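P800 reaction center core protein (Heliobacterium modesticaldum, PDB 5V8K) forms the homodimeric, membrane-embedded core of a photosynthetic reaction center, holding bacteriochlorophylls and a [4Fe-4S] cluster that probably takes part in light-driven electron transfer. Local coordinates at residues A[42-47]-A[56-61]; A[423-428]-A[433-438]; A[461-466]-A[475-480]. All coordinates share one frame; numbering follows the deposited sequence.

Interaction 1: residues A[42-47]-A[56-61]; sequences HHLSWD and APATMF. With GBF (Bacteriochlorophyll g), chain I.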
loop_
_atom_site.group_PDB
_atom_site.type_symbol
_atom_site.label_atom_id
_atom_site.label_comp_id
_atom_site.label_asym_id
_atom_site.label_seq_id
_atom_site.Cartn_x
_atom_site.Cartn_y
_atom_site.Cartn_z
ATOM N N HIS A 42 -6.136 13.654 31.874
ATOM C CA HIS A 42 -5.223 14.052 30.816
ATOM C C HIS A 42 -5.818 13.703 29.450
ATOM O O HIS A 42 -6.752 12.913 29.341
ATOM C CB HIS A 42 -3.875 13.357 30.997
ATOM C CG HIS A 42 -3.195 13.703 32.267
ATOM N ND1 HIS A 42 -2.569 14.913 32.465
ATOM C CD2 HIS A 42 -3.051 13.010 33.415
ATOM C CE1 HIS A 42 -2.069 14.952 33.685
ATOM N NE2 HIS A 42 -2.357 13.815 34.284
ATOM N N HIS A 43 -5.273 14.309 28.405
ATOM C CA HIS A 43 -5.748 14.065 27.038
ATOM C C HIS A 43 -7.232 14.388 26.884
ATOM O O HIS A 43 -7.983 13.624 26.277
ATOM C CB HIS A 43 -5.503 12.610 26.617
ATOM C CG HIS A 43 -4.065 12.242 26.519
ATOM N ND1 HIS A 43 -3.629 11.159 25.796
ATOM C CD2 HIS A 43 -2.960 12.801 27.068
ATOM C CE1 HIS A 43 -2.316 11.078 25.872
ATOM N NE2 HIS A 43 -1.889 12.048 26.658
ATOM N N LEU A 44 -7.669 15.498 27.470
ATOM C CA LEU A 44 -9.029 15.980 27.289
ATOM C C LEU A 44 -9.126 16.921 26.092
ATOM O O LEU A 44 -9.992 16.761 25.228
ATOM C CB LEU A 44 -9.486 16.689 28.562
ATOM C CG LEU A 44 -9.321 15.926 29.874
ATOM C CD1 LEU A 44 -10.070 16.619 31.038
ATOM C CD2 LEU A 44 -9.825 14.538 29.692
ATOM N N SER A 45 -8.246 17.919 26.075
ATOM C CA SER A 45 -8.138 18.959 25.053
ATOM C C SER A 45 -6.952 19.847 25.442
ATOM O O SER A 45 -6.311 19.626 26.482
ATOM C CB SER A 45 -9.431 19.766 24.920
ATOM O OG SER A 45 -9.753 20.426 26.123
ATOM N N TRP A 46 -6.608 20.819 24.606
ATOM C CA TRP A 46 -5.534 21.737 24.966
ATOM C C TRP A 46 -5.951 22.655 26.109
ATOM O O TRP A 46 -5.103 23.089 26.886
ATOM C CB TRP A 46 -5.116 22.601 23.763
ATOM C CG TRP A 46 -4.563 21.849 22.602
ATOM C CD1 TRP A 46 -5.062 21.826 21.335
ATOM C CD2 TRP A 46 -3.396 21.032 22.593
ATOM N NE1 TRP A 46 -4.287 20.993 20.521
ATOM C CE2 TRP A 46 -3.253 20.508 21.273
ATOM C CE3 TRP A 46 -2.448 20.683 23.568
ATOM C CZ2 TRP A 46 -2.219 19.664 20.917
ATOM C CZ3 TRP A 46 -1.416 19.848 23.209
ATOM C CH2 TRP A 46 -1.320 19.326 21.881
ATOM N N ASP A 47 -7.235 22.992 26.205
ATOM C CA ASP A 47 -7.712 23.925 27.227
ATOM C C ASP A 47 -9.108 23.534 27.641
ATOM O O ASP A 47 -10.102 24.059 27.115
ATOM C CB ASP A 47 -7.721 25.356 26.723
ATOM C CG ASP A 47 -8.271 26.342 27.774
ATOM O OD1 ASP A 47 -8.197 26.077 29.012
ATOM O OD2 ASP A 47 -8.822 27.364 27.334
ATOM N N ALA A 56 -10.335 11.657 21.782
ATOM C CA ALA A 56 -10.675 10.267 21.950
ATOM C C ALA A 56 -9.648 9.673 22.876
ATOM O O ALA A 56 -8.481 10.054 22.786
ATOM C CB ALA A 56 -10.725 9.528 20.610
ATOM N N PRO A 57 -9.989 8.508 23.395
ATOM C CA PRO A 57 -10.833 7.860 24.387
ATOM C C PRO A 57 -11.500 8.752 25.446
ATOM O O PRO A 57 -12.529 8.277 25.927
ATOM C CB PRO A 57 -9.886 6.808 25.022
ATOM C CG PRO A 57 -8.599 7.054 24.512
ATOM C CD PRO A 57 -8.596 8.325 23.836
ATOM N N ALA A 58 -11.005 9.948 25.794
ATOM C CA ALA A 58 -11.563 10.645 26.958
ATOM C C ALA A 58 -13.053 10.914 26.800
ATOM O O ALA A 58 -13.818 10.818 27.766
ATOM C CB ALA A 58 -10.802 11.954 27.198
ATOM N N THR A 59 -13.486 11.252 25.585
ATOM C CA THR A 59 -14.893 11.546 25.329
ATOM C C THR A 59 -15.804 10.405 25.753
ATOM O O THR A 59 -16.912 10.639 26.258
ATOM C CB THR A 59 -15.120 11.837 23.841
ATOM O OG1 THR A 59 -14.478 10.814 23.053
ATOM C CG2 THR A 59 -14.596 13.196 23.505
ATOM N N MET A 60 -15.384 9.163 25.513
ATOM C CA MET A 60 -16.265 8.041 25.828
ATOM C C MET A 60 -16.411 7.883 27.333
ATOM O O MET A 60 -17.488 7.548 27.832
ATOM C CB MET A 60 -15.757 6.729 25.192
ATOM C CG MET A 60 -16.082 6.616 23.725
ATOM S SD MET A 60 -15.591 5.034 23.066
ATOM C CE MET A 60 -13.821 5.311 22.816
ATOM N N PHE A 61 -15.333 8.123 28.062
ATOM C CA PHE A 61 -15.353 7.961 29.514
ATOM C C PHE A 61 -16.125 9.096 30.185
ATOM O O PHE A 61 -16.783 8.886 31.217
ATOM C CB PHE A 61 -13.922 7.883 30.042
ATOM C CG PHE A 61 -13.286 6.572 29.806
ATOM C CD1 PHE A 61 -12.604 6.339 28.636
ATOM C CD2 PHE A 61 -13.404 5.554 30.717
ATOM C CE1 PHE A 61 -12.023 5.129 28.391
ATOM C CE2 PHE A 61 -12.827 4.296 30.469
ATOM C CZ PHE A 61 -12.152 4.088 29.318
HETATM MG MG GBF I . 0.527 12.307 26.498
HETATM C CHA GBF I . -0.067 15.463 27.829
HETATM C CHB GBF I . 0.504 13.573 23.456
HETATM C CHC GBF I . 1.274 9.121 25.507
HETATM C CHD GBF I . 1.084 11.230 29.903
HETATM N NA GBF I . 0.293 14.120 25.798
HETATM C C1A GBF I . -0.013 15.295 26.353
HETATM C C2A GBF I . -0.187 16.511 25.478
HETATM C C3A GBF I . -0.237 15.799 24.139
HETATM C C4A GBF I . 0.237 14.415 24.484
HETATM C CMA GBF I . -1.656 15.714 23.572
HETATM C CAA GBF I . 0.882 17.611 25.477
HETATM C CBA GBF I . 2.290 17.160 25.102
HETATM C CGA GBF I . 2.922 16.483 26.287
HETATM O O1A GBF I . 2.902 17.066 27.357
HETATM O O2A GBF I . 3.060 15.038 26.323
HETATM N NB GBF I . 0.930 11.498 24.698
HETATM C C1B GBF I . 0.789 12.122 23.530
HETATM C C2B GBF I . 1.035 11.195 22.524
HETATM C C3B GBF I . 1.253 9.955 23.137
HETATM C C4B GBF I . 1.112 10.188 24.501
HETATM C CMB GBF I . 1.069 11.527 21.074
HETATM C CAB GBF I . 1.585 8.628 22.542
HETATM C CBB GBF I . 1.943 8.389 21.304
HETATM N NC GBF I . 1.074 10.607 27.499
HETATM C C1C GBF I . 1.289 9.406 26.962
HETATM C C2C GBF I . 1.567 8.148 27.716
HETATM C C3C GBF I . 1.510 8.935 28.951
HETATM C C4C GBF I . 1.220 10.287 28.801
HETATM C CMC GBF I . 0.396 7.186 27.565
HETATM C CAC GBF I . 1.728 8.338 30.298
HETATM C CBC GBF I . 2.044 6.871 30.503
HETATM N ND GBF I . 0.617 13.025 28.368
HETATM C C1D GBF I . 0.719 12.612 29.616
HETATM C C2D GBF I . 0.427 13.562 30.863
HETATM C C3D GBF I . 0.138 14.602 29.967
HETATM C C4D GBF I . 0.243 14.335 28.583
HETATM C CMD GBF I . 0.483 13.338 32.338
HETATM C CAD GBF I . -0.497 15.942 30.062
HETATM O OBD GBF I . -0.481 16.793 31.007
HETATM C CBD GBF I . -0.515 16.557 28.700
HETATM C CGD GBF I . -1.885 17.003 28.301
HETATM O O1D GBF I . -2.860 16.335 28.534
HETATM O O2D GBF I . -2.111 18.252 27.653
HETATM C CED GBF I . -3.451 18.528 27.243
HETATM C C1 GBF I . 3.738 14.426 27.432
HETATM C C2 GBF I . 5.137 14.081 26.986
HETATM C C3 GBF I . 5.538 12.884 26.516
HETATM C C4 GBF I . 6.981 12.768 26.105
HETATM C C5 GBF I . 4.625 11.679 26.368
HETATM C C6 GBF I . 5.125 10.468 27.130
HETATM C C7 GBF I . 4.806 9.210 26.349
HETATM C C8 GBF I . 4.995 8.013 26.926
HETATM C C9 GBF I . 5.495 8.006 28.347
HETATM C C10 GBF I . 4.670 6.734 26.160
HETATM C C11 GBF I . 5.734 5.667 26.385
HETATM C C12 GBF I . 5.131 4.280 26.605
HETATM C C13 GBF I . 5.541 3.459 27.610
HETATM C C14 GBF I . 6.615 3.877 28.577
HETATM C C15 GBF I . 4.947 2.071 27.804
HETATM O O HOH W 1 -8.366 11.336 25.167
#

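Interaction 2: residues A[423-428]-A[433-438]; sequences PCLGPA and CSISLV. With SF4 (iron/sulfur cluster), chain B.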
loop_
_atom_site.group_PDB
_atom_site.type_symbol
_atom_site.label_atom_id
_atom_site.label_comp_id
_atom_site.label_asym_id
_atom_site.label_seq_id
_atom_site.Cartn_x
_atom_site.Cartn_y
_atom_site.Cartn_z
ATOM N N PRO A 423 9.787 -19.728 10.429
ATOM C CA PRO A 423 9.288 -18.744 9.472
ATOM C C PRO A 423 9.211 -19.265 8.049
ATOM O O PRO A 423 8.432 -18.745 7.252
ATOM C CB PRO A 423 10.313 -17.611 9.574
ATOM C CG PRO A 423 11.602 -18.327 9.945
ATOM C CD PRO A 423 11.216 -19.537 10.742
ATOM N N CYS A 424 10.040 -20.260 7.727
ATOM C CA CYS A 424 10.174 -20.784 6.380
ATOM C C CYS A 424 11.143 -21.956 6.433
ATOM O O CYS A 424 11.775 -22.215 7.464
ATOM C CB CYS A 424 10.697 -19.703 5.432
ATOM S SG CYS A 424 12.450 -19.448 5.634
ATOM N N LEU A 425 11.282 -22.642 5.292
ATOM C CA LEU A 425 12.245 -23.725 5.139
ATOM C C LEU A 425 13.183 -23.500 3.959
ATOM O O LEU A 425 13.907 -24.421 3.572
ATOM C CB LEU A 425 11.530 -25.077 4.970
ATOM C CG LEU A 425 10.514 -25.530 6.016
ATOM C CD1 LEU A 425 9.748 -26.720 5.553
ATOM C CD2 LEU A 425 11.230 -25.898 7.286
ATOM N N GLY A 426 13.170 -22.323 3.353
ATOM C CA GLY A 426 14.090 -22.015 2.286
ATOM C C GLY A 426 13.522 -22.174 0.900
ATOM O O GLY A 426 12.332 -22.425 0.698
ATOM N N PRO A 427 14.397 -22.017 -0.093
ATOM C CA PRO A 427 13.955 -21.893 -1.477
ATOM C C PRO A 427 13.578 -23.216 -2.129
ATOM O O PRO A 427 13.100 -23.196 -3.260
ATOM C CB PRO A 427 15.184 -21.274 -2.161
ATOM C CG PRO A 427 16.337 -21.802 -1.362
ATOM C CD PRO A 427 15.849 -21.859 0.035
ATOM N N ALA A 428 13.773 -24.354 -1.460
ATOM C CA ALA A 428 13.392 -25.637 -2.054
ATOM C C ALA A 428 11.951 -25.586 -2.541
ATOM O O ALA A 428 11.100 -24.874 -1.987
ATOM C CB ALA A 428 13.542 -26.766 -1.055
ATOM N N CYS A 433 7.938 -20.050 2.460
ATOM C CA CYS A 433 7.662 -19.139 3.551
ATOM C C CYS A 433 6.232 -19.244 4.057
ATOM O O CYS A 433 5.278 -19.275 3.276
ATOM C CB CYS A 433 7.900 -17.682 3.158
ATOM S SG CYS A 433 8.500 -17.263 1.535
ATOM N N SER A 434 6.107 -19.208 5.389
ATOM C CA SER A 434 4.863 -18.977 6.110
ATOM C C SER A 434 3.860 -20.114 6.002
ATOM O O SER A 434 2.666 -19.872 5.820
ATOM C CB SER A 434 4.223 -17.676 5.667
ATOM O OG SER A 434 4.952 -16.592 6.174
ATOM N N ILE A 435 4.338 -21.346 6.154
ATOM C CA ILE A 435 3.474 -22.493 6.380
ATOM C C ILE A 435 3.226 -22.824 7.863
ATOM O O ILE A 435 2.346 -23.656 8.165
ATOM C CB ILE A 435 4.074 -23.705 5.643
ATOM C CG1 ILE A 435 5.499 -24.026 6.134
ATOM C CG2 ILE A 435 4.111 -23.440 4.149
ATOM C CD1 ILE A 435 6.095 -25.314 5.548
ATOM N N SER A 436 3.919 -22.170 8.799
ATOM C CA SER A 436 3.743 -22.510 10.203
ATOM C C SER A 436 2.442 -21.930 10.776
ATOM O O SER A 436 1.776 -21.073 10.184
ATOM C CB SER A 436 4.917 -22.001 11.036
ATOM O OG SER A 436 4.846 -20.596 11.145
ATOM N N LEU A 437 2.112 -22.426 11.967
ATOM C CA LEU A 437 0.926 -22.015 12.710
ATOM C C LEU A 437 0.910 -20.504 12.961
ATOM O O LEU A 437 -0.088 -19.823 12.654
ATOM C CB LEU A 437 0.868 -22.832 14.017
ATOM C CG LEU A 437 -0.174 -22.670 15.145
ATOM C CD1 LEU A 437 0.308 -21.696 16.086
ATOM C CD2 LEU A 437 -1.505 -22.147 14.714
ATOM N N VAL A 438 2.022 -19.941 13.457
ATOM C CA VAL A 438 1.999 -18.515 13.795
ATOM C C VAL A 438 1.916 -17.664 12.520
ATOM O O VAL A 438 1.313 -16.582 12.517
ATOM C CB VAL A 438 3.201 -18.125 14.696
ATOM C CG1 VAL A 438 4.518 -17.995 13.908
ATOM C CG2 VAL A 438 2.891 -16.862 15.411
HETATM FE FE1 SF4 B . 10.916 -17.009 1.841
HETATM FE FE2 SF4 B . 12.562 -17.874 3.891
HETATM FE FE3 SF4 B . 12.948 -15.384 2.834
HETATM FE FE4 SF4 B . 13.525 -17.640 1.330
HETATM S S1 SF4 B . 14.551 -16.974 3.344
HETATM S S2 SF4 B . 12.386 -15.791 0.613
HETATM S S3 SF4 B . 11.924 -19.084 1.975
HETATM S S4 SF4 B . 11.118 -16.101 3.972
#

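Interaction 3: residues A[461-466]-A[475-480]; sequences GCWMGS and NDIYQA. With GB0 (Bacteriochlorophyll g'), chain C.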
loop_
_atom_site.group_PDB
_atom_site.type_symbol
_atom_site.label_atom_id
_atom_site.label_comp_id
_atom_site.label_asym_id
_atom_site.label_seq_id
_atom_site.Cartn_x
_atom_site.Cartn_y
_atom_site.Cartn_z
ATOM N N GLY A 461 -22.468 4.918 7.191
ATOM C CA GLY A 461 -23.399 5.499 6.234
ATOM C C GLY A 461 -22.917 5.621 4.794
ATOM O O GLY A 461 -23.536 6.359 4.024
ATOM N N CYS A 462 -21.828 4.957 4.409
ATOM C CA CYS A 462 -21.498 4.816 2.989
ATOM C C CYS A 462 -22.610 4.115 2.212
ATOM O O CYS A 462 -23.262 3.189 2.706
ATOM C CB CYS A 462 -20.223 4.015 2.772
ATOM S SG CYS A 462 -18.773 4.869 3.202
ATOM N N TRP A 463 -22.795 4.553 0.969
ATOM C CA TRP A 463 -23.548 3.774 -0.005
ATOM C C TRP A 463 -22.725 2.546 -0.394
ATOM O O TRP A 463 -21.597 2.668 -0.889
ATOM C CB TRP A 463 -23.871 4.632 -1.227
ATOM C CG TRP A 463 -24.639 3.923 -2.319
ATOM C CD1 TRP A 463 -24.171 3.544 -3.550
ATOM C CD2 TRP A 463 -25.999 3.515 -2.269
ATOM N NE1 TRP A 463 -25.173 2.959 -4.274
ATOM C CE2 TRP A 463 -26.307 2.925 -3.510
ATOM C CE3 TRP A 463 -26.999 3.612 -1.299
ATOM C CZ2 TRP A 463 -27.546 2.419 -3.795
ATOM C CZ3 TRP A 463 -28.224 3.128 -1.585
ATOM C CH2 TRP A 463 -28.501 2.531 -2.828
ATOM N N MET A 464 -23.242 1.359 -0.112
ATOM C CA MET A 464 -22.472 0.155 -0.359
ATOM C C MET A 464 -22.934 -0.572 -1.629
ATOM O O MET A 464 -22.491 -1.692 -1.899
ATOM C CB MET A 464 -22.526 -0.727 0.890
ATOM C CG MET A 464 -21.890 -0.057 2.156
ATOM S SD MET A 464 -20.125 0.335 1.975
ATOM C CE MET A 464 -19.428 -1.287 2.165
ATOM N N GLY A 465 -23.781 0.066 -2.430
ATOM C CA GLY A 465 -24.104 -0.461 -3.739
ATOM C C GLY A 465 -23.048 -0.236 -4.798
ATOM O O GLY A 465 -23.130 -0.848 -5.869
ATOM N N SER A 466 -22.025 0.553 -4.486
ATOM C CA SER A 466 -21.089 1.087 -5.460
ATOM C C SER A 466 -19.866 1.547 -4.682
ATOM O O SER A 466 -19.969 1.869 -3.500
ATOM C CB SER A 466 -21.733 2.236 -6.265
ATOM O OG SER A 466 -20.798 2.841 -7.147
ATOM N N ASN A 475 -30.505 8.060 -9.309
ATOM C CA ASN A 475 -30.887 8.736 -8.074
ATOM C C ASN A 475 -32.146 8.146 -7.460
ATOM O O ASN A 475 -32.272 8.095 -6.238
ATOM C CB ASN A 475 -31.083 10.224 -8.340
ATOM C CG ASN A 475 -31.318 11.010 -7.066
ATOM O OD1 ASN A 475 -32.400 11.533 -6.841
ATOM N ND2 ASN A 475 -30.325 11.028 -6.201
ATOM N N ASP A 476 -33.067 7.671 -8.282
ATOM C CA ASP A 476 -34.300 7.088 -7.762
ATOM C C ASP A 476 -34.019 5.902 -6.854
ATOM O O ASP A 476 -34.729 5.688 -5.863
ATOM C CB ASP A 476 -35.219 6.678 -8.933
ATOM C CG ASP A 476 -34.523 5.759 -9.961
ATOM O OD1 ASP A 476 -33.295 5.891 -10.211
ATOM O OD2 ASP A 476 -35.221 4.890 -10.549
ATOM N N ILE A 477 -32.979 5.120 -7.173
ATOM C CA ILE A 477 -32.659 3.938 -6.383
ATOM C C ILE A 477 -32.111 4.357 -5.028
ATOM O O ILE A 477 -32.449 3.777 -3.985
ATOM C CB ILE A 477 -31.662 3.054 -7.151
ATOM C CG1 ILE A 477 -32.342 2.447 -8.380
ATOM C CG2 ILE A 477 -31.107 1.948 -6.266
ATOM C CD1 ILE A 477 -31.348 1.878 -9.410
ATOM N N TYR A 478 -31.236 5.356 -5.029
ATOM C CA TYR A 478 -30.740 5.934 -3.783
ATOM C C TYR A 478 -31.885 6.473 -2.921
ATOM O O TYR A 478 -31.953 6.185 -1.723
ATOM C CB TYR A 478 -29.736 7.040 -4.083
ATOM C CG TYR A 478 -29.407 7.820 -2.859
ATOM C CD1 TYR A 478 -28.779 7.228 -1.780
ATOM C CD2 TYR A 478 -29.785 9.138 -2.751
ATOM C CE1 TYR A 478 -28.506 7.966 -0.616
ATOM C CE2 TYR A 478 -29.501 9.874 -1.629
ATOM C CZ TYR A 478 -28.867 9.281 -0.562
ATOM O OH TYR A 478 -28.608 10.015 0.573
ATOM N N GLN A 479 -32.811 7.238 -3.519
ATOM C CA GLN A 479 -33.877 7.880 -2.742
ATOM C C GLN A 479 -34.819 6.856 -2.130
ATOM O O GLN A 479 -35.258 7.015 -0.990
ATOM C CB GLN A 479 -34.664 8.856 -3.607
ATOM C CG GLN A 479 -33.866 10.054 -4.109
ATOM C CD GLN A 479 -33.466 11.000 -2.990
ATOM O OE1 GLN A 479 -34.135 11.069 -1.948
ATOM N NE2 GLN A 479 -32.366 11.737 -3.194
ATOM N N ALA A 480 -35.144 5.795 -2.863
ATOM C CA ALA A 480 -35.991 4.756 -2.283
ATOM C C ALA A 480 -35.274 4.074 -1.129
ATOM O O ALA A 480 -35.888 3.770 -0.101
ATOM C CB ALA A 480 -36.398 3.729 -3.346
HETATM C C1 GB0 C . -7.211 -2.709 3.072
HETATM C C2 GB0 C . -8.675 -2.410 2.948
HETATM C C3 GB0 C . -9.053 -1.482 2.104
HETATM C C4 GB0 C . -8.075 -0.729 1.273
HETATM C C5 GB0 C . -10.495 -1.199 2.008
HETATM C C6 GB0 C . -10.952 -1.326 0.581
HETATM N NB GB0 C . -3.385 5.864 0.586
HETATM N ND GB0 C . -6.430 6.411 3.053
HETATM C C10 GB0 C . -14.802 -1.542 0.675
HETATM C C11 GB0 C . -15.585 -2.510 -0.187
HETATM C C12 GB0 C . -16.921 -1.900 -0.540
HETATM C C13 GB0 C . -17.939 -2.689 -0.911
HETATM C C14 GB0 C . -17.791 -4.170 -0.939
HETATM C C15 GB0 C . -19.270 -2.135 -1.339
HETATM C C1A GB0 C . -5.337 3.542 3.509
HETATM C C1B GB0 C . -2.434 4.936 0.679
HETATM C C1C GB0 C . -4.852 8.550 0.185
HETATM C C1D GB0 C . -7.259 7.354 3.405
HETATM C C2A GB0 C . -4.639 2.337 4.103
HETATM C C2B GB0 C . -1.434 5.264 -0.217
HETATM C C2C GB0 C . -5.338 9.832 -0.390
HETATM C C2D GB0 C . -8.382 7.175 4.507
HETATM C C3A GB0 C . -3.216 2.576 3.651
HETATM C C3B GB0 C . -1.779 6.427 -0.866
HETATM C C3C GB0 C . -6.351 9.865 0.686
HETATM C C3D GB0 C . -7.951 5.863 4.682
HETATM C C4A GB0 C . -3.488 3.627 2.615
HETATM C C4B GB0 C . -2.996 6.815 -0.306
HETATM C C4C GB0 C . -6.324 8.824 1.597
HETATM C C4D GB0 C . -6.849 5.405 3.894
HETATM C C7 GB0 C . -12.416 -0.998 0.543
HETATM C C8 GB0 C . -13.348 -1.939 0.717
HETATM C C9 GB0 C . -12.948 -3.347 1.017
HETATM C CAA GB0 C . -5.186 1.014 3.587
HETATM C CAB GB0 C . -0.896 6.997 -1.920
HETATM C CAC GB0 C . -7.377 10.913 0.868
HETATM C CAD GB0 C . -8.374 4.751 5.538
HETATM C CBA GB0 C . -4.567 -0.166 4.330
HETATM C CBB GB0 C . -0.910 8.196 -2.399
HETATM C CBC GB0 C . -7.500 12.107 -0.048
HETATM C CBD GB0 C . -7.473 3.586 5.249
HETATM C CED GB0 C . -9.606 0.507 5.493
HETATM C CGA GB0 C . -5.173 -1.472 3.870
HETATM C CGD GB0 C . -8.347 2.488 4.772
HETATM C CHA GB0 C . -6.493 4.096 4.253
HETATM C CHB GB0 C . -2.557 3.821 1.633
HETATM C CHC GB0 C . -3.725 8.059 -0.636
HETATM C CHD GB0 C . -7.237 8.655 2.726
HETATM C CMA GB0 C . -2.256 3.150 4.720
HETATM C CMB GB0 C . -0.218 4.477 -0.544
HETATM C CMC GB0 C . -4.245 10.901 -0.272
HETATM C CMD GB0 C . -9.428 8.035 5.077
HETATM N NA GB0 C . -4.564 4.382 2.816
HETATM N NC GB0 C . -5.354 7.963 1.257
HETATM O O1A GB0 C . -4.499 -2.370 3.382
HETATM O O1D GB0 C . -8.834 2.412 3.651
HETATM O O2A GB0 C . -6.613 -1.574 3.715
HETATM O O2D GB0 C . -8.638 1.494 5.743
HETATM O OBD GB0 C . -9.237 4.611 6.468
HETATM MG MG GB0 C . -4.738 6.203 2.055
#

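Interaction 1: residues A[42-47]-A[56-61]
Ala-58 points its methyl group at the loop 42-47, where CB meets the Leu-44 methyl CD2 at 3.7 Å and also rests against the carbonyl oxygen of His-43. Leu-44 leaves its backbone heading away from residues 56-61; chi1 of -52° keeps CG on the side of the backbone N, and chi2 then brings the CD2 branch back to Ala-58. The polar part of the contact runs through one water. It donates to His-43 O at 2.6 Å and, weakly, to Ala-56 O, while accepting from Ala-58 N at 3.0 Å, so it satisfies a buried carbonyl and an amide at the start of helix 58-67. The other side of the loop serves pigment. The His-43 ring leads with NE2, which binds the bacteriochlorophyll g magnesium at 2.4 Å, and the backbone N of the same residue donates to the pigment atom O1D over 3.2 Å in a nearly straight bond (171°). His-42 turns a ring face to this pigment: the methyl CMD lies over the ring centre, 3.3 Å above its plane. Its NE2 is a ligand to the magnesium of a second bacteriochlorophyll, so neighbouring histidines hold two pigments. An alanine in place of His-42 would probably leave that second magnesium without its protein ligand and the methyl CMD without the ring beneath it. The edge of Trp-46 meets the substituent atom CAA of the pigment held by His-43, and Trp-46 also packs on Gly-351 of the second subunit. The contact lies in the connection from helix 18-39 through the short helix 48-51 to helix 58-67: Ile-39 of the first helix touches Ala-58 and Phe-61, while helix 258-291 receives Thr-59 through Leu-259 and Gln-262.

Interaction 2: residues A[423-428]-A[433-438]
Cys-424 and Cys-433 face the same iron-sulfur cluster from two arms of one loop, each thiolate binding a different iron: Cys-424 SG reaches FE2 at 2.4 Å and Cys-433 SG binds FE1. Behind the sulfurs the arms touch directly, with Cys-424 CB 3.6 Å from Cys-433 CA. The torsions aim the sulfurs: Cys-424 SG is tucked between its backbone N and carbonyl carbon (chi1 77°), whereas that of Cys-433 nearly eclipses the backbone N (chi1 -2°), an unusual conformation that suggests some strain in reaching the metal. Gly-426 carries its carbonyl oxygen past the cluster, 3.6 Å from the sulfide S3; its backbone angles would jam any side chain against the preceding carbonyl. One step out, Ser-434 N donates to Pro-423 O at 3.0 Å, tilted out of the carbonyl plane, and fixes the spacing of the arms beside the cysteines. Farther along, the methyls Leu-425 CD1 and Ile-435 CD1 meet at 3.9 Å where their side chains cross at about a right angle. Thr-432 OG1 adds hydrogen bonds to Leu-425 N and Gly-426 O, bracing the loop between the two ligands. The remaining irons, FE3 and FE4, are consistent with ligation by the equivalent cysteines of the second subunit, as in the intersubunit cluster FX of photosystem I, and on that subunit Pro-427 packs against Cys-424 while Gln-541 O bonds to Ser-434 OG, which also meets Lys-579 of its own chain. Helix 575-599 supports one flank, with Leu-575 against Pro-423 and Cys-424, while Ser-436 caps the start of helix 437-447, whose Leu-437 packs on helix 258-291.

Interaction 3: residues A[461-466]-A[475-480]
Trp-463 and Tyr-478 form an offset edge-to-face stack, the tyrosine edge turned to the face of the indole six-membered ring. The planes stand at 82°, the centroids 5.9 Å apart. Tyr-478 CD1 does the touching, 4.1 Å from Trp-463 CE3 and about as far from CZ3. In both residues CG is trans to the backbone N (chi1 179° for the tryptophan, 169° for the tyrosine), which sends the indole out from its loop and the phenol out from its helix until they meet. An apolar contact extends the patch: the far corner of the indole, CH2, lies 4.4 Å from Ile-477 CG2. On its own side of the contact the indole has Gly-465 N 3.6 Å above one face, toward the rim; a side chain on that glycine would collide with NE1. The setting is the link between two helices. Gly-461, with positive phi, is the C-prime residue of a Schellman motif that ends helix 449-459, and the chain then runs through Trp-463 before entering helix 475-488, so the aromatic pair ties the start of this connection to the helix at its end. The polar atoms of both rings are tied elsewhere: Trp-463 NE1 bonds to Tyr-358 OH, and Tyr-478 OH to Leu-497 O. Backbone bonds from Gly-461 to Thr-498 and from Trp-463 to Met-500 bind this loop to the strip of chain that also holds the phenol. Met-464 folds back on itself and brings its methyl CE 3.6 Å from atom C15 at the tail of bacteriochlorophyll g', while helix 376-401 packs against Trp-463 through Ile-376 and Ser-377.

The three contacts follow one another along the chain and do not touch: the nearest atoms of interactions 1 and 3 are about 17 Å apart, and interaction 2 stays about 28 Å from either. Interactions 1 and 2 are buried and lie on opposite sides of the chain's centre; interaction 3 is only partly buried. Helix 258-291 packs beside both 1 and 2, whereas 3 leans on helix 376-401. Chemistry follows place: a water and two magnesium-bound histidines in the first, paired cysteine thiolates with a backbone bond at the subunit interface in the second, and apolar and aromatic packing without a metal in the third.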